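Local atomic coordinates of bacteriocin immunity protein (Pseudomonas aeruginosa, PDB entry 6W0V), a protein that binds the nuclease domain of its cognate toxin, pyocin S8, and probably protects the producing cell from its own DNase. Residues V32-I37 and I49-K54. The protein carries 1 engineered substitution. Sequence-based numbering, arbitrary orientation.
Sequences VVVYAI and IIFYPK
Val34 sets its CG2 methyl against the rim of the Phe51 ring, 3.6 Å from CZ, and the approach is edge-on: CG2 lies in the plane of the ring, not over a face. The second branch reaches the same rim more loosely, with CG1 of Val34 4.0 Å from CE2 of Phe51, so the fork of the valine meets the far corner of the phenyl group. Phe51 gets there by its first torsion, which sets CG anti to the carbonyl carbon (chi1 -71°) and carries the ring toward helix 27-41. One face of the ring is overlain by CG2 of its own neighbour Ile50, 3.6 Å above the plane and displaced toward the rim.

One turn along helix 27-41, Ile37 meets Ile50. CG2 of Ile37 stands 3.8 Å from CD1 of Ile50, and the two side chains run at a slant to each other. The extended chain of Ile50 (chi2 163°) brings CD1 to both helix residues, since the same methyl of Ile50 also lies 4.5 Å from CG1 of Val34, a looser approach. The side-chain pairs are all apolar and no hydrogen bond spans the segments; all four touching residues are buried, and the closest CA atoms, those of Val34 and Ile50, remain 8.2 Å apart.

The Phe51 ring also stacks on Phe81 of the pyocin S8 chain, which packs on Val34 too, placing this end of the contact at the toxin interface. Within this all-helical immunity fold, the contact ties short helix 48-51 to helix 27-41; helix 61-74 meets both sides, with Val64 against Ile50 and Ile68 against Ile37, while helix 9-21 packs on the helix 27-41 side through Leu19, which touches Val34 and Ile37.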
# COMPACT_ATOMS: atom_id res chain seq x y z
N VAL B 32 -7.85 -5.53 7.66
CA VAL B 32 -8.61 -5.68 8.93
C VAL B 32 -7.78 -5.01 10.01
O VAL B 32 -8.35 -4.26 10.79
CB VAL B 32 -8.89 -7.16 9.26
CG1 VAL B 32 -9.40 -7.32 10.68
CG2 VAL B 32 -9.87 -7.76 8.27
N VAL B 33 -6.48 -5.28 10.02
CA VAL B 33 -5.58 -4.74 11.08
C VAL B 33 -5.46 -3.24 10.86
O VAL B 33 -5.66 -2.46 11.79
CB VAL B 33 -4.23 -5.45 11.06
CG1 VAL B 33 -3.23 -4.78 11.99
CG2 VAL B 33 -4.39 -6.92 11.41
N VAL B 34 -5.14 -2.83 9.65
CA VAL B 34 -4.93 -1.39 9.36
C VAL B 34 -6.16 -0.63 9.82
O VAL B 34 -6.02 0.37 10.52
CB VAL B 34 -4.67 -1.14 7.87
CG1 VAL B 34 -4.78 0.34 7.53
CG2 VAL B 34 -3.32 -1.71 7.46
N TYR B 35 -7.34 -1.08 9.43
CA TYR B 35 -8.57 -0.32 9.71
C TYR B 35 -8.98 -0.47 11.17
O TYR B 35 -9.57 0.47 11.67
CB TYR B 35 -9.66 -0.66 8.70
CG TYR B 35 -9.33 0.15 7.48
CD1 TYR B 35 -9.60 1.51 7.46
CD2 TYR B 35 -8.54 -0.37 6.48
CE1 TYR B 35 -9.22 2.30 6.40
CE2 TYR B 35 -8.16 0.40 5.40
CZ TYR B 35 -8.50 1.74 5.35
OH TYR B 35 -8.13 2.52 4.30
N ALA B 36 -8.64 -1.58 11.81
CA ALA B 36 -8.89 -1.72 13.25
C ALA B 36 -8.14 -0.56 13.90
O ALA B 36 -8.71 0.13 14.77
CB ALA B 36 -8.44 -3.05 13.78
N ILE B 37 -6.92 -0.32 13.44
CA ILE B 37 -6.05 0.73 14.03
C ILE B 37 -6.62 2.09 13.64
O ILE B 37 -6.85 2.92 14.52
CB ILE B 37 -4.61 0.60 13.54
CG1 ILE B 37 -4.01 -0.71 14.05
CG2 ILE B 37 -3.80 1.82 13.96
CD1 ILE B 37 -2.80 -1.13 13.31
N ILE B 49 -0.66 7.79 9.27
CA ILE B 49 -0.01 7.73 10.61
C ILE B 49 0.79 6.43 10.70
O ILE B 49 1.79 6.39 11.42
CB ILE B 49 -1.09 7.89 11.69
CG1 ILE B 49 -0.57 8.69 12.87
CG2 ILE B 49 -1.70 6.55 12.06
CD1 ILE B 49 -0.33 10.15 12.53
N ILE B 50 0.41 5.40 9.93
CA ILE B 50 1.14 4.12 9.87
C ILE B 50 2.09 4.15 8.68
O ILE B 50 3.26 3.82 8.83
CB ILE B 50 0.15 2.95 9.73
CG1 ILE B 50 -0.85 2.93 10.88
CG2 ILE B 50 0.91 1.64 9.60
CD1 ILE B 50 -2.07 2.09 10.60
N PHE B 51 1.55 4.45 7.50
CA PHE B 51 2.23 4.16 6.22
C PHE B 51 3.07 5.33 5.73
O PHE B 51 3.95 5.10 4.92
CB PHE B 51 1.20 3.75 5.18
CG PHE B 51 0.64 2.40 5.49
CD1 PHE B 51 1.32 1.26 5.08
CD2 PHE B 51 -0.51 2.26 6.24
CE1 PHE B 51 0.83 0.01 5.43
CE2 PHE B 51 -1.00 1.01 6.56
CZ PHE B 51 -0.32 -0.11 6.15
N TYR B 52 2.81 6.54 6.21
CA TYR B 52 3.53 7.75 5.76
C TYR B 52 3.99 8.53 6.97
O TYR B 52 3.65 9.69 7.13
CB TYR B 52 2.64 8.55 4.82
CG TYR B 52 2.47 7.79 3.54
CD1 TYR B 52 3.41 7.91 2.54
CD2 TYR B 52 1.45 6.86 3.40
CE1 TYR B 52 3.31 7.17 1.38
CE2 TYR B 52 1.34 6.11 2.25
CZ TYR B 52 2.27 6.27 1.25
OH TYR B 52 2.17 5.54 0.11
N PRO B 53 4.84 7.91 7.81
CA PRO B 53 5.50 8.68 8.87
C PRO B 53 6.28 9.79 8.16
O PRO B 53 6.88 9.52 7.12
CB PRO B 53 6.40 7.65 9.55
CG PRO B 53 6.65 6.61 8.48
CD PRO B 53 5.34 6.54 7.72
N LYS B 54 6.23 11.02 8.67
CA LYS B 54 7.01 12.15 8.11
C LYS B 54 8.48 11.89 8.44
O LYS B 54 8.75 11.02 9.29
CB LYS B 54 6.57 13.50 8.67
CG LYS B 54 5.07 13.69 8.86
CD LYS B 54 4.58 15.09 8.61
CE LYS B 54 3.80 15.21 7.32
NZ LYS B 54 2.46 14.60 7.44